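Local coordinates for protein D-alanine--D-alanine ligase (Acinetobacter baumannii ACICU, PDB 5D8D) that catalyses the ATP-dependent joining of two D-alanine molecules into D-alanyl-D-alanine, a building block for peptidoglycan and so for the bacterial cell wall, at residues T103-P113 against L238-V246; T87-I96 against A245-R253. All blocks are in the same frame, centred on the assembly; numbering follows the deposited sequence.

Overall arrangement
Contacts 1 and 2 draw one side each from a continuous piece of chain, the end of helix 229-245 and the turn and loop that lead into strand 252-259; their centres are about 12 Å apart and they share Ala245 and Val246. Contact 1 sets helix 100-108 and its exit loop against that helix, while contact 2 sets the loop before helix 91-97, and the helix itself, against residues 245-253. Phe243 O and Ala248 N, 3.0 Å apart, probably form a hydrogen bond between them. Both lie near the residues predicted to bind two magnesium or manganese ions: the side chain of Trp107 is about 5 Å from that of Glu268, and the side chain of Trp251 about 7 Å from that of Asn270. Both also touch the second subunit.

Contact 1 (T103-P113 against L238-V246); sequences TKQIWQGSDLP and LCLRAFQAV
Trp107 reaches from helix 100-108 to helix 229-245 and gives its indole N-H to a backbone carbonyl, NE1 to Ala242 O at 3.0 Å. The bond is fairly straight, 161° at the hydrogen; the oxygen lies at the ring edge, close to the indole plane, while the donor is tilted 24° from the carbonyl plane. Ala242 suits this place because its lone methyl lets the ring come close, CB lying 3.8 Å from Trp107 CE2. On one face the indole carries Thr103 CG2 from its own helix, whereas Thr103 OG1 is hydrogen-bonded to Asp99 O and Ile96 O.

This is the close-packed part of the contact. Ile106, its CG2 set anti to the backbone N (CG1 at chi1 -60°), lays that methyl against Ala245 O at 3.5 Å, and small Ala245 in turn lets Leu112 CD2 approach its CB to 4.1 Å. Leu112 can reach over because a Schellman motif ends the helix: Asp111 takes the positive phi, and Trp107 O accepts Leu112 N and Ser110 N from opposite faces of its plane.

Toward solvent the fit changes character. Leu112 CD1 sits over the centre of one face of the Arg241 guanidinium, 3.5 Å from CZ, an apolar touch over the face that leaves the in-plane N-H groups pointing elsewhere; Arg241 itself is exposed. Pro113 CD meets Leu238 CD1 at 3.9 Å, at the margin of the contact, where Pro113 also bonds through its backbone to Leu266.

One directional bond therefore sets the indole edge against helix 229-245, while small and branched aliphatic groups fill in around it, close to strand 264-270 with its predicted metal ligand Glu268.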
loop_
_atom_site.group_PDB
_atom_site.type_symbol
_atom_site.label_atom_id
_atom_site.label_comp_id
_atom_site.label_asym_id
_atom_site.label_seq_id
_atom_site.Cartn_x
_atom_site.Cartn_y
_atom_site.Cartn_z
ATOM N N THR A 103 3.075 3.242 7.735
ATOM C CA THR A 103 2.179 4.266 8.280
ATOM C C THR A 103 2.980 5.429 8.926
ATOM O O THR A 103 2.690 6.597 8.695
ATOM C CB THR A 103 1.204 3.641 9.289
ATOM O OG1 THR A 103 0.338 2.716 8.622
ATOM C CG2 THR A 103 0.326 4.699 9.916
ATOM N N LYS A 104 3.965 5.098 9.746
ATOM C CA LYS A 104 4.755 6.132 10.438
ATOM C C LYS A 104 5.643 6.939 9.483
ATOM O O LYS A 104 5.790 8.144 9.652
ATOM C CB LYS A 104 5.616 5.532 11.538
ATOM C CG LYS A 104 4.853 5.083 12.758
ATOM C CD LYS A 104 5.674 4.026 13.494
ATOM C CE LYS A 104 5.665 4.147 14.999
ATOM N NZ LYS A 104 6.480 5.299 15.500
ATOM N N GLN A 105 6.198 6.281 8.468
ATOM C CA GLN A 105 6.986 6.981 7.484
ATOM C C GLN A 105 6.095 7.946 6.760
ATOM O O GLN A 105 6.456 9.106 6.603
ATOM C CB GLN A 105 7.634 6.025 6.523
ATOM C CG GLN A 105 8.630 5.100 7.192
ATOM C CD GLN A 105 9.126 3.933 6.347
ATOM O OE1 GLN A 105 10.238 3.461 6.568
ATOM N NE2 GLN A 105 8.324 3.450 5.401
ATOM N N ILE A 106 4.910 7.507 6.345
ATOM C CA ILE A 106 3.940 8.467 5.797
ATOM C C ILE A 106 3.660 9.633 6.759
ATOM O O ILE A 106 3.555 10.812 6.333
ATOM C CB ILE A 106 2.604 7.819 5.413
ATOM C CG1 ILE A 106 2.780 6.730 4.340
ATOM C CG2 ILE A 106 1.633 8.872 4.890
ATOM C CD1 ILE A 106 3.531 7.146 3.104
ATOM N N TRP A 107 3.537 9.313 8.047
ATOM C CA TRP A 107 3.365 10.342 9.072
ATOM C C TRP A 107 4.624 11.249 9.302
ATOM O O TRP A 107 4.470 12.472 9.359
ATOM C CB TRP A 107 2.850 9.724 10.384
ATOM C CG TRP A 107 1.437 9.228 10.333
ATOM C CD1 TRP A 107 0.438 9.603 9.458
ATOM C CD2 TRP A 107 0.859 8.284 11.207
ATOM N NE1 TRP A 107 -0.709 8.922 9.735
ATOM C CE2 TRP A 107 -0.476 8.098 10.801
ATOM C CE3 TRP A 107 1.344 7.555 12.296
ATOM C CZ2 TRP A 107 -1.335 7.231 11.457
ATOM C CZ3 TRP A 107 0.482 6.691 12.949
ATOM C CH2 TRP A 107 -0.838 6.543 12.528
ATOM N N GLN A 108 5.832 10.679 9.414
ATOM C CA GLN A 108 7.094 11.468 9.414
ATOM C C GLN A 108 7.147 12.365 8.201
ATOM O O GLN A 108 7.460 13.537 8.290
ATOM C CB GLN A 108 8.304 10.557 9.385
ATOM C CG GLN A 108 8.697 10.046 10.756
ATOM C CD GLN A 108 9.587 8.805 10.736
ATOM O OE1 GLN A 108 9.851 8.195 9.680
ATOM N NE2 GLN A 108 10.053 8.410 11.931
ATOM N N GLY A 109 6.739 11.805 7.072
ATOM C CA GLY A 109 6.770 12.492 5.832
ATOM C C GLY A 109 5.740 13.560 5.653
ATOM O O GLY A 109 5.763 14.220 4.623
ATOM N N SER A 110 4.816 13.717 6.597
ATOM C CA SER A 110 3.768 14.733 6.478
ATOM C C SER A 110 3.817 15.710 7.638
ATOM O O SER A 110 2.846 16.440 7.866
ATOM C CB SER A 110 2.388 14.078 6.423
ATOM O OG SER A 110 2.422 12.878 5.667
ATOM N N ASP A 111 4.945 15.721 8.356
ATOM C CA ASP A 111 5.199 16.645 9.467
ATOM C C ASP A 111 4.273 16.415 10.678
ATOM O O ASP A 111 3.880 17.355 11.372
ATOM C CB ASP A 111 5.182 18.106 8.961
ATOM C CG ASP A 111 6.470 18.848 9.307
ATOM O OD1 ASP A 111 6.802 18.914 10.521
ATOM O OD2 ASP A 111 7.155 19.331 8.365
ATOM N N LEU A 112 3.972 15.144 10.933
ATOM C CA LEU A 112 3.026 14.708 11.955
ATOM C C LEU A 112 3.871 13.929 12.963
ATOM O O LEU A 112 4.738 13.132 12.568
ATOM C CB LEU A 112 1.924 13.821 11.334
ATOM C CG LEU A 112 0.556 14.406 10.948
ATOM C CD1 LEU A 112 0.565 15.887 10.603
ATOM C CD2 LEU A 112 -0.065 13.646 9.804
ATOM N N PRO A 113 3.630 14.138 14.260
ATOM C CA PRO A 113 4.489 13.505 15.263
ATOM C C PRO A 113 4.214 12.020 15.495
ATOM O O PRO A 113 3.067 11.607 15.588
ATOM C CB PRO A 113 4.162 14.291 16.523
ATOM C CG PRO A 113 2.711 14.635 16.354
ATOM C CD PRO A 113 2.493 14.843 14.878
ATOM N N LEU A 238 -5.522 16.602 14.985
ATOM C CA LEU A 238 -4.288 15.914 14.675
ATOM C C LEU A 238 -4.551 14.562 13.993
ATOM O O LEU A 238 -3.935 14.229 12.979
ATOM C CB LEU A 238 -3.488 15.716 15.961
ATOM C CG LEU A 238 -2.175 14.984 15.795
ATOM C CD1 LEU A 238 -1.237 15.884 15.007
ATOM C CD2 LEU A 238 -1.584 14.581 17.148
ATOM N N CYS A 239 -5.482 13.801 14.571
ATOM C CA CYS A 239 -5.852 12.487 14.063
ATOM C C CYS A 239 -6.571 12.591 12.725
ATOM O O CYS A 239 -6.433 11.716 11.895
ATOM C CB CYS A 239 -6.691 11.713 15.088
ATOM S SG CYS A 239 -5.723 11.261 16.540
ATOM N N LEU A 240 -7.343 13.643 12.517
ATOM C CA LEU A 240 -7.953 13.851 11.210
ATOM C C LEU A 240 -6.884 13.920 10.166
ATOM O O LEU A 240 -7.004 13.289 9.138
ATOM C CB LEU A 240 -8.781 15.126 11.176
ATOM C CG LEU A 240 -9.459 15.493 9.866
ATOM C CD1 LEU A 240 -10.337 14.380 9.355
ATOM C CD2 LEU A 240 -10.271 16.742 10.107
ATOM N N ARG A 241 -5.824 14.668 10.445
ATOM C CA ARG A 241 -4.717 14.823 9.502
ATOM C C ARG A 241 -3.942 13.534 9.303
ATOM O O ARG A 241 -3.487 13.232 8.205
ATOM C CB ARG A 241 -3.758 15.917 9.962
ATOM C CG ARG A 241 -4.388 17.287 10.028
ATOM C CD ARG A 241 -3.348 18.358 9.786
ATOM N NE ARG A 241 -2.393 18.451 10.885
ATOM C CZ ARG A 241 -1.145 18.930 10.796
ATOM N NH1 ARG A 241 -0.628 19.345 9.636
ATOM N NH2 ARG A 241 -0.387 18.986 11.893
ATOM N N ALA A 242 -3.777 12.776 10.368
ATOM C CA ALA A 242 -3.140 11.464 10.266
ATOM C C ALA A 242 -3.984 10.527 9.400
ATOM O O ALA A 242 -3.445 9.684 8.669
ATOM C CB ALA A 242 -2.929 10.866 11.652
ATOM N N PHE A 243 -5.300 10.684 9.503
ATOM C CA PHE A 243 -6.249 9.820 8.816
ATOM C C PHE A 243 -6.172 10.149 7.322
ATOM O O PHE A 243 -6.032 9.245 6.492
ATOM C CB PHE A 243 -7.663 10.038 9.404
ATOM C CG PHE A 243 -8.717 9.057 8.954
ATOM C CD1 PHE A 243 -8.799 7.800 9.524
ATOM C CD2 PHE A 243 -9.670 9.423 7.998
ATOM C CE1 PHE A 243 -9.813 6.913 9.152
ATOM C CE2 PHE A 243 -10.675 8.530 7.600
ATOM C CZ PHE A 243 -10.749 7.270 8.192
ATOM N N GLN A 244 -6.255 11.435 6.995
ATOM C CA GLN A 244 -6.065 11.903 5.623
ATOM C C GLN A 244 -4.700 11.578 5.032
ATOM O O GLN A 244 -4.608 11.140 3.885
ATOM C CB GLN A 244 -6.318 13.399 5.535
ATOM C CG GLN A 244 -7.798 13.719 5.657
ATOM C CD GLN A 244 -8.140 15.150 6.027
ATOM O OE1 GLN A 244 -9.302 15.553 5.899
ATOM N NE2 GLN A 244 -7.172 15.910 6.529
ATOM N N ALA A 245 -3.647 11.730 5.818
ATOM C CA ALA A 245 -2.296 11.534 5.304
ATOM C C ALA A 245 -2.087 10.158 4.731
ATOM O O ALA A 245 -1.507 9.994 3.685
ATOM C CB ALA A 245 -1.257 11.797 6.367
ATOM N N VAL A 246 -2.551 9.165 5.448
ATOM C CA VAL A 246 -2.312 7.783 5.101
ATOM C C VAL A 246 -3.327 7.379 4.029
ATOM O O VAL A 246 -3.223 6.293 3.473
ATOM C CB VAL A 246 -2.397 6.932 6.373
ATOM C CG1 VAL A 246 -3.848 6.564 6.667
ATOM C CG2 VAL A 246 -1.531 5.707 6.258
#

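Contact 2 (T87-I96 against A245-R253)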
loop_
_atom_site.group_PDB
_atom_site.type_symbol
_atom_site.label_atom_id
_atom_site.label_comp_id
_atom_site.label_asym_id
_atom_site.label_seq_id
_atom_site.Cartn_x
_atom_site.Cartn_y
_atom_site.Cartn_z
ATOM N N THR A 87 -17.188 -0.210 1.646
ATOM C CA THR A 87 -17.029 0.655 2.813
ATOM C C THR A 87 -15.547 0.832 3.139
ATOM O O THR A 87 -14.738 0.000 2.803
ATOM C CB THR A 87 -17.734 0.029 4.031
ATOM O OG1 THR A 87 -17.304 -1.328 4.209
ATOM C CG2 THR A 87 -19.212 0.019 3.831
ATOM N N GLY A 88 -15.204 1.924 3.803
ATOM C CA GLY A 88 -13.883 2.093 4.349
ATOM C C GLY A 88 -12.814 2.521 3.365
ATOM O O GLY A 88 -13.115 3.086 2.319
ATOM N N THR A 89 -11.563 2.255 3.736
ATOM C CA THR A 89 -10.408 2.690 2.992
ATOM C C THR A 89 -10.160 1.882 1.689
ATOM O O THR A 89 -10.517 0.710 1.600
ATOM C CB THR A 89 -9.170 2.660 3.893
ATOM O OG1 THR A 89 -9.412 3.469 5.046
ATOM C CG2 THR A 89 -7.967 3.198 3.177
ATOM N N GLY A 90 -9.542 2.521 0.687
ATOM C CA GLY A 90 -9.214 1.858 -0.613
ATOM C C GLY A 90 -7.998 0.956 -0.487
ATOM O O GLY A 90 -7.468 0.728 0.606
ATOM N N VAL A 91 -7.528 0.484 -1.629
ATOM C CA VAL A 91 -6.360 -0.415 -1.715
ATOM C C VAL A 91 -5.126 0.208 -1.097
ATOM O O VAL A 91 -4.452 -0.406 -0.249
ATOM C CB VAL A 91 -6.045 -0.806 -3.186
ATOM C CG1 VAL A 91 -4.894 -1.815 -3.256
ATOM C CG2 VAL A 91 -7.271 -1.448 -3.830
ATOM N N GLN A 92 -4.787 1.407 -1.544
ATOM C CA GLN A 92 -3.518 2.013 -1.078
ATOM C C GLN A 92 -3.441 2.244 0.459
ATOM O O GLN A 92 -2.512 1.753 1.173
ATOM C CB GLN A 92 -3.255 3.318 -1.815
ATOM C CG GLN A 92 -1.950 3.944 -1.397
ATOM C CD GLN A 92 -1.667 5.175 -2.183
ATOM O OE1 GLN A 92 -2.381 6.154 -2.099
ATOM N NE2 GLN A 92 -0.634 5.123 -2.966
ATOM N N GLY A 93 -4.443 2.954 0.956
ATOM C CA GLY A 93 -4.566 3.226 2.373
ATOM C C GLY A 93 -4.600 1.975 3.257
ATOM O O GLY A 93 -4.035 1.958 4.362
ATOM N N SER A 94 -5.277 0.943 2.778
ATOM C CA SER A 94 -5.391 -0.292 3.518
ATOM C C SER A 94 -4.062 -0.966 3.599
ATOM O O SER A 94 -3.636 -1.321 4.692
ATOM C CB SER A 94 -6.421 -1.261 2.881
ATOM O OG SER A 94 -7.672 -0.630 2.796
ATOM N N ALA A 95 -3.401 -1.132 2.457
ATOM C CA ALA A 95 -2.054 -1.732 2.450
ATOM C C ALA A 95 -1.008 -0.932 3.238
ATOM O O ALA A 95 -0.151 -1.541 3.924
ATOM C CB ALA A 95 -1.570 -1.964 1.051
ATOM N N ILE A 96 -1.082 0.398 3.187
ATOM C CA ILE A 96 -0.243 1.201 4.110
ATOM C C ILE A 96 -0.641 0.989 5.602
ATOM O O ILE A 96 0.223 0.690 6.460
ATOM C CB ILE A 96 -0.265 2.712 3.794
ATOM C CG1 ILE A 96 0.328 2.999 2.405
ATOM C CG2 ILE A 96 0.537 3.448 4.862
ATOM C CD1 ILE A 96 0.021 4.389 1.851
ATOM N N ALA A 245 -3.647 11.730 5.818
ATOM C CA ALA A 245 -2.296 11.534 5.304
ATOM C C ALA A 245 -2.087 10.158 4.731
ATOM O O ALA A 245 -1.507 9.994 3.685
ATOM C CB ALA A 245 -1.257 11.797 6.367
ATOM N N VAL A 246 -2.551 9.165 5.448
ATOM C CA VAL A 246 -2.312 7.783 5.101
ATOM C C VAL A 246 -3.327 7.379 4.029
ATOM O O VAL A 246 -3.223 6.293 3.473
ATOM C CB VAL A 246 -2.397 6.932 6.373
ATOM C CG1 VAL A 246 -3.848 6.564 6.667
ATOM C CG2 VAL A 246 -1.531 5.707 6.258
ATOM N N GLY A 247 -4.301 8.255 3.738
ATOM C CA GLY A 247 -5.304 7.999 2.716
ATOM C C GLY A 247 -6.513 7.174 3.171
ATOM O O GLY A 247 -7.201 6.587 2.334
ATOM N N ALA A 248 -6.795 7.138 4.484
ATOM C CA ALA A 248 -7.968 6.409 5.004
ATOM C C ALA A 248 -9.236 7.138 4.607
ATOM O O ALA A 248 -9.185 8.359 4.443
ATOM C CB ALA A 248 -7.900 6.258 6.514
ATOM N N GLU A 249 -10.351 6.416 4.448
ATOM C CA GLU A 249 -11.639 7.051 4.072
ATOM C C GLU A 249 -12.771 6.421 4.834
ATOM O O GLU A 249 -12.715 5.231 5.141
ATOM C CB GLU A 249 -11.976 6.872 2.588
ATOM C CG GLU A 249 -11.246 7.769 1.596
ATOM C CD GLU A 249 -11.660 7.409 0.165
ATOM O OE1 GLU A 249 -12.753 7.858 -0.281
ATOM O OE2 GLU A 249 -10.924 6.627 -0.497
ATOM N N GLY A 250 -13.804 7.221 5.106
ATOM C CA GLY A 250 -15.039 6.710 5.706
ATOM C C GLY A 250 -15.001 6.500 7.224
ATOM O O GLY A 250 -15.479 7.308 7.979
ATOM N N TRP A 251 -14.435 5.410 7.663
ATOM C CA TRP A 251 -14.469 5.096 9.044
ATOM C C TRP A 251 -13.225 4.340 9.391
ATOM O O TRP A 251 -12.495 3.975 8.527
ATOM C CB TRP A 251 -15.738 4.304 9.328
ATOM C CG TRP A 251 -15.704 2.891 8.882
ATOM C CD1 TRP A 251 -15.591 2.425 7.612
ATOM C CD2 TRP A 251 -15.824 1.738 9.726
ATOM N NE1 TRP A 251 -15.621 1.050 7.612
ATOM C CE2 TRP A 251 -15.756 0.611 8.901
ATOM C CE3 TRP A 251 -15.981 1.558 11.111
ATOM C CZ2 TRP A 251 -15.835 -0.687 9.411
ATOM C CZ3 TRP A 251 -16.054 0.259 11.624
ATOM C CH2 TRP A 251 -15.991 -0.840 10.771
ATOM N N GLY A 252 -12.987 4.137 10.669
ATOM C CA GLY A 252 -11.722 3.623 11.169
ATOM C C GLY A 252 -11.328 4.269 12.498
ATOM O O GLY A 252 -12.049 5.110 13.050
ATOM N N ARG A 253 -10.175 3.872 12.998
ATOM C CA ARG A 253 -9.657 4.368 14.261
ATOM C C ARG A 253 -8.203 4.765 14.067
ATOM O O ARG A 253 -7.471 4.079 13.326
ATOM C CB ARG A 253 -9.692 3.278 15.306
ATOM C CG ARG A 253 -11.072 2.877 15.805
ATOM C CD ARG A 253 -11.004 1.632 16.708
ATOM N NE ARG A 253 -9.879 1.743 17.625
ATOM C CZ ARG A 253 -9.160 0.743 18.119
ATOM N NH1 ARG A 253 -9.456 -0.526 17.844
ATOM N NH2 ARG A 253 -8.133 1.028 18.933
#
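Thr89 meets the loop after helix 229-245 with all three heavy atoms of its side chain. Its CB lies 4.0 Å from Glu249 N, and there the chain forks. One branch, OG1, accepts the N-H of Glu249 at 3.2 Å, with 157° at the hydrogen, and also rests against the CA and CB of Ala248. The other, CG2, is anti to the backbone N (OG1 at chi1 -56°) and touches Gly247 O at 3.6 Å. Threonine fits because it offers an acceptor and a methyl from the same carbon.

Glycines let the backbones meet on both sides of this residue. Gly88 brings its CA to 3.7 Å from Trp251 CD1, at the edge of the indole, and makes a CA-H...O contact with Glu249 O; its N is hydrogen-bonded to Gln302 OE1. Gly93, in helix 91-97, sets its CA against Val246 O at 3.5 Å, where, having no side chain, it lets the helix backbone come up against the turn at Gly247 and leaves room for Thr89 CG2. Beyond it Ile96 and Val246 lie alongside with their chains running opposite ways, their CG2 methyls 3.4 Å apart, closer than usual van der Waals contact.

At the start of helix 91-97, Gly90 is the N-cap, and its carbonyl takes Ser94 N and Ser94 OG from opposite faces. Gly247, with positive phi, closes helix 229-245 in a Schellman motif. This helix-turn-strand connection, on which residues 87-96 pack, belongs to the ATP-grasp fold of the D-alanine--D-alanine ligase family; it leads into strand 252-259, which carries the predicted ligand Asp255, beside strand 264-270 with Glu268 and Asn270.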